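Local coordinates for mRNA export protein (Chaetomium thermophilum, PDB 4WPM) that probably helps export mRNA from the nucleus to the cytoplasm as a member of the NXF family, this chain being its RRM domain, at residues Gly58-Lys70 with Thr91-Ala103. Residues are numbered along the deposited sequence; the frame is centred on the assembly and turned at random.
Sequences GRGIIDGDYVWLK and TLTIEETNEPMPA. With SO4 (sulfate ion), chain C; SO4 (sulfate ion), chain D.
With CG of Trp68 swung beside its backbone N and the indole turned across the strand, the ring presents one face to Pro102, while Met101, its CG anti to the backbone N (chi1 -163°) and its chain bent at chi2, sends its methyl down toward the strands. The contact lies on the beta-sheet of an RNA recognition motif fold: 59-63 and 66-70 form an antiparallel beta hairpin closed by a type II' turn from Asp63 to Tyr66, and the chain leaving strand 93-97 turns aside and crosses the face of the sheet above the hairpin. The helix 40-51 covers the other face through Val67 and Leu69.

Pro102 CD sits over the six-membered ring of Trp68, 3.7 Å from its centroid and 17° off the normal, a CH-pi contact. The neighbouring CG of the proline meets Ile61 CD1 at 3.6 Å. Met101 CE drops among Ile61 CG1, Trp68 CB and Arg59 CG, the last 3.7 Å away, and SD lies against the aliphatic part of Lys70. The proline and methionine thereby bridge both strands of the hairpin by apolar contact.

At the edge of the six-membered ring Glu99 crosses at about a right angle, its carboxylate plane turned 78° from the ring, with OE2 3.6 Å from Trp68 CH2. An ST turn starts this change of direction: Glu99 N donates to Thr97 OG1 at 3.0 Å. That hydroxyl also donates to a sulfate, probably from the crystallisation liquor, which Asn98 N binds as well. On the sheet face used for RNA in many RRMs, the tail thus covers part of the hairpin. At the end of the modelled chain, Ala103 O lies 3.9 Å from Arg59 NH2, near the guanidinium plane.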
# COMPACT_ATOMS: atom_id res chain seq x y z
N GLY A 58 0.09 -20.80 2.58
CA GLY A 58 -0.77 -21.02 3.73
C GLY A 58 -1.52 -19.79 4.19
O GLY A 58 -2.70 -19.64 3.89
N ARG A 59 -0.83 -18.89 4.90
CA ARG A 59 -1.50 -17.73 5.48
C ARG A 59 -1.34 -16.50 4.61
O ARG A 59 -0.23 -16.11 4.25
CB ARG A 59 -0.93 -17.46 6.88
CG ARG A 59 -1.45 -16.20 7.56
CD ARG A 59 -2.28 -16.53 8.79
NE ARG A 59 -2.69 -15.32 9.51
CZ ARG A 59 -3.73 -14.56 9.17
NH1 ARG A 59 -4.48 -14.88 8.12
NH2 ARG A 59 -4.02 -13.49 9.88
N GLY A 60 -2.47 -15.88 4.28
CA GLY A 60 -2.47 -14.61 3.57
C GLY A 60 -3.66 -13.74 3.94
O GLY A 60 -4.70 -14.25 4.36
N ILE A 61 -3.50 -12.43 3.77
CA ILE A 61 -4.57 -11.47 4.07
C ILE A 61 -4.49 -10.23 3.18
O ILE A 61 -3.44 -9.93 2.62
CB ILE A 61 -4.54 -11.02 5.55
CG1 ILE A 61 -3.17 -10.45 5.91
CG2 ILE A 61 -4.87 -12.17 6.48
CD1 ILE A 61 -3.18 -9.58 7.13
N ILE A 62 -5.62 -9.53 3.06
CA ILE A 62 -5.65 -8.24 2.37
C ILE A 62 -5.81 -7.13 3.40
O ILE A 62 -6.83 -7.05 4.09
CB ILE A 62 -6.81 -8.15 1.34
CG1 ILE A 62 -6.56 -9.10 0.17
CG2 ILE A 62 -6.94 -6.73 0.81
CD1 ILE A 62 -7.75 -9.26 -0.77
N ASP A 63 -4.78 -6.29 3.51
CA ASP A 63 -4.83 -5.12 4.39
C ASP A 63 -4.45 -3.87 3.62
O ASP A 63 -3.31 -3.73 3.16
CB ASP A 63 -3.90 -5.31 5.59
CG ASP A 63 -4.09 -4.24 6.64
OD1 ASP A 63 -4.97 -4.41 7.51
OD2 ASP A 63 -3.35 -3.23 6.61
N GLY A 64 -5.40 -2.95 3.48
CA GLY A 64 -5.20 -1.77 2.66
C GLY A 64 -5.06 -2.16 1.20
O GLY A 64 -5.84 -2.96 0.69
N ASP A 65 -4.05 -1.61 0.53
CA ASP A 65 -3.79 -1.92 -0.86
C ASP A 65 -2.86 -3.13 -0.98
O ASP A 65 -2.58 -3.60 -2.08
CB ASP A 65 -3.18 -0.72 -1.59
CG ASP A 65 -4.06 0.50 -1.53
OD1 ASP A 65 -5.26 0.37 -1.20
OD2 ASP A 65 -3.56 1.61 -1.84
N TYR A 66 -2.38 -3.62 0.16
CA TYR A 66 -1.38 -4.68 0.17
C TYR A 66 -1.98 -6.06 0.42
O TYR A 66 -3.01 -6.20 1.08
CB TYR A 66 -0.33 -4.41 1.25
CG TYR A 66 0.65 -3.31 0.90
CD1 TYR A 66 1.72 -3.56 0.05
CD2 TYR A 66 0.51 -2.03 1.42
CE1 TYR A 66 2.62 -2.56 -0.27
CE2 TYR A 66 1.41 -1.03 1.11
CZ TYR A 66 2.46 -1.30 0.26
OH TYR A 66 3.36 -0.31 -0.06
N VAL A 67 -1.31 -7.08 -0.12
CA VAL A 67 -1.56 -8.47 0.24
C VAL A 67 -0.36 -8.99 1.01
O VAL A 67 0.78 -8.90 0.53
CB VAL A 67 -1.82 -9.35 -1.00
CG1 VAL A 67 -1.94 -10.82 -0.61
CG2 VAL A 67 -3.07 -8.89 -1.73
N TRP A 68 -0.61 -9.54 2.19
CA TRP A 68 0.45 -10.05 3.05
C TRP A 68 0.48 -11.57 2.98
O TRP A 68 -0.57 -12.21 3.01
CB TRP A 68 0.25 -9.60 4.50
CG TRP A 68 0.25 -8.11 4.68
CD1 TRP A 68 -0.73 -7.23 4.30
CD2 TRP A 68 1.28 -7.32 5.29
NE1 TRP A 68 -0.37 -5.95 4.64
CE2 TRP A 68 0.86 -5.98 5.25
CE3 TRP A 68 2.52 -7.63 5.87
CZ2 TRP A 68 1.63 -4.94 5.76
CZ3 TRP A 68 3.28 -6.59 6.38
CH2 TRP A 68 2.84 -5.27 6.32
N LEU A 69 1.68 -12.14 2.86
CA LEU A 69 1.85 -13.59 2.83
C LEU A 69 2.97 -14.02 3.76
O LEU A 69 4.04 -13.41 3.79
CB LEU A 69 2.14 -14.08 1.41
CG LEU A 69 1.06 -13.81 0.36
CD1 LEU A 69 1.56 -14.20 -1.02
CD2 LEU A 69 -0.21 -14.56 0.70
N LYS A 70 2.71 -15.08 4.52
CA LYS A 70 3.72 -15.67 5.39
C LYS A 70 4.20 -16.99 4.79
O LYS A 70 3.42 -17.93 4.63
CB LYS A 70 3.13 -15.88 6.79
CG LYS A 70 4.12 -15.70 7.93
CD LYS A 70 3.39 -15.65 9.26
CE LYS A 70 4.33 -15.25 10.40
NZ LYS A 70 3.80 -15.67 11.73
N THR A 91 0.25 -4.32 -12.68
CA THR A 91 1.64 -4.64 -12.36
C THR A 91 1.79 -4.93 -10.87
O THR A 91 1.35 -4.15 -10.03
CB THR A 91 2.58 -3.48 -12.75
OG1 THR A 91 2.46 -3.20 -14.15
CG2 THR A 91 4.03 -3.83 -12.42
N LEU A 92 2.41 -6.07 -10.56
CA LEU A 92 2.62 -6.48 -9.18
C LEU A 92 3.99 -6.03 -8.67
O LEU A 92 5.00 -6.20 -9.34
CB LEU A 92 2.50 -8.00 -9.05
CG LEU A 92 1.11 -8.63 -9.26
CD1 LEU A 92 1.16 -10.11 -8.90
CD2 LEU A 92 0.03 -7.92 -8.46
N THR A 93 4.00 -5.46 -7.46
CA THR A 93 5.24 -5.15 -6.76
C THR A 93 5.34 -6.09 -5.57
O THR A 93 4.57 -5.97 -4.61
CB THR A 93 5.28 -3.69 -6.29
OG1 THR A 93 5.01 -2.81 -7.39
CG2 THR A 93 6.65 -3.36 -5.70
N ILE A 94 6.29 -7.02 -5.63
CA ILE A 94 6.44 -8.02 -4.58
C ILE A 94 7.73 -7.75 -3.81
O ILE A 94 8.80 -7.65 -4.40
CB ILE A 94 6.46 -9.44 -5.18
CG1 ILE A 94 5.32 -9.61 -6.19
CG2 ILE A 94 6.45 -10.49 -4.07
CD1 ILE A 94 5.23 -10.98 -6.83
N GLU A 95 7.62 -7.63 -2.49
CA GLU A 95 8.76 -7.29 -1.64
C GLU A 95 8.79 -8.07 -0.33
O GLU A 95 7.74 -8.39 0.24
CB GLU A 95 8.79 -5.79 -1.35
CG GLU A 95 8.78 -4.92 -2.59
CD GLU A 95 8.82 -3.44 -2.26
OE1 GLU A 95 8.31 -3.05 -1.19
OE2 GLU A 95 9.37 -2.66 -3.07
N GLU A 96 9.99 -8.36 0.15
CA GLU A 96 10.18 -8.93 1.48
C GLU A 96 10.27 -7.81 2.50
O GLU A 96 10.79 -6.73 2.21
CB GLU A 96 11.45 -9.79 1.53
CG GLU A 96 11.59 -10.61 2.80
CD GLU A 96 12.90 -11.36 2.87
OE1 GLU A 96 13.40 -11.79 1.81
OE2 GLU A 96 13.44 -11.52 3.99
N THR A 97 9.75 -8.05 3.70
CA THR A 97 9.72 -7.04 4.75
C THR A 97 9.86 -7.65 6.14
O THR A 97 9.47 -8.80 6.36
CB THR A 97 8.42 -6.22 4.71
OG1 THR A 97 8.48 -5.16 5.66
CG2 THR A 97 7.21 -7.11 5.02
N ASN A 98 10.42 -6.88 7.07
CA ASN A 98 10.48 -7.29 8.47
C ASN A 98 9.34 -6.67 9.27
O ASN A 98 9.30 -6.77 10.49
CB ASN A 98 11.83 -6.90 9.09
CG ASN A 98 12.15 -5.42 8.94
OD1 ASN A 98 11.26 -4.57 8.96
ND2 ASN A 98 13.43 -5.11 8.81
N GLU A 99 8.41 -6.02 8.57
CA GLU A 99 7.22 -5.47 9.20
C GLU A 99 6.39 -6.60 9.80
O GLU A 99 6.28 -7.67 9.20
CB GLU A 99 6.39 -4.68 8.20
CG GLU A 99 6.90 -3.28 7.91
CD GLU A 99 6.15 -2.61 6.78
OE1 GLU A 99 6.79 -2.25 5.77
OE2 GLU A 99 4.92 -2.43 6.90
N PRO A 100 5.80 -6.37 10.98
CA PRO A 100 4.93 -7.42 11.53
C PRO A 100 3.66 -7.59 10.71
O PRO A 100 3.08 -6.61 10.25
CB PRO A 100 4.61 -6.91 12.94
CG PRO A 100 4.77 -5.43 12.86
CD PRO A 100 5.87 -5.19 11.87
N MET A 101 3.22 -8.84 10.54
CA MET A 101 1.99 -9.12 9.82
C MET A 101 0.80 -8.58 10.60
O MET A 101 0.69 -8.83 11.80
CB MET A 101 1.84 -10.62 9.58
CG MET A 101 0.83 -10.98 8.50
SD MET A 101 1.29 -12.48 7.60
CE MET A 101 -0.21 -12.78 6.67
N PRO A 102 -0.11 -7.84 9.94
CA PRO A 102 -1.25 -7.31 10.69
C PRO A 102 -2.29 -8.38 10.99
O PRO A 102 -2.52 -9.26 10.15
CB PRO A 102 -1.81 -6.23 9.76
CG PRO A 102 -1.44 -6.68 8.40
CD PRO A 102 -0.13 -7.41 8.53
N ALA A 103 -2.90 -8.31 12.17
CA ALA A 103 -3.87 -9.31 12.58
C ALA A 103 -5.11 -9.28 11.69
O ALA A 103 -5.66 -10.33 11.35
CB ALA A 103 -4.27 -9.09 14.03
S SO4 C . 11.22 -3.24 5.06
O1 SO4 C . 11.80 -1.98 5.53
O2 SO4 C . 12.00 -3.73 3.93
O3 SO4 C . 11.24 -4.22 6.13
O4 SO4 C . 9.85 -3.01 4.63
S SO4 D . -0.58 -0.54 -13.39
O1 SO4 D . -0.74 -1.66 -12.47
O2 SO4 D . 0.76 -0.58 -13.98
O3 SO4 D . -0.75 0.72 -12.66
O4 SO4 D . -1.58 -0.62 -14.45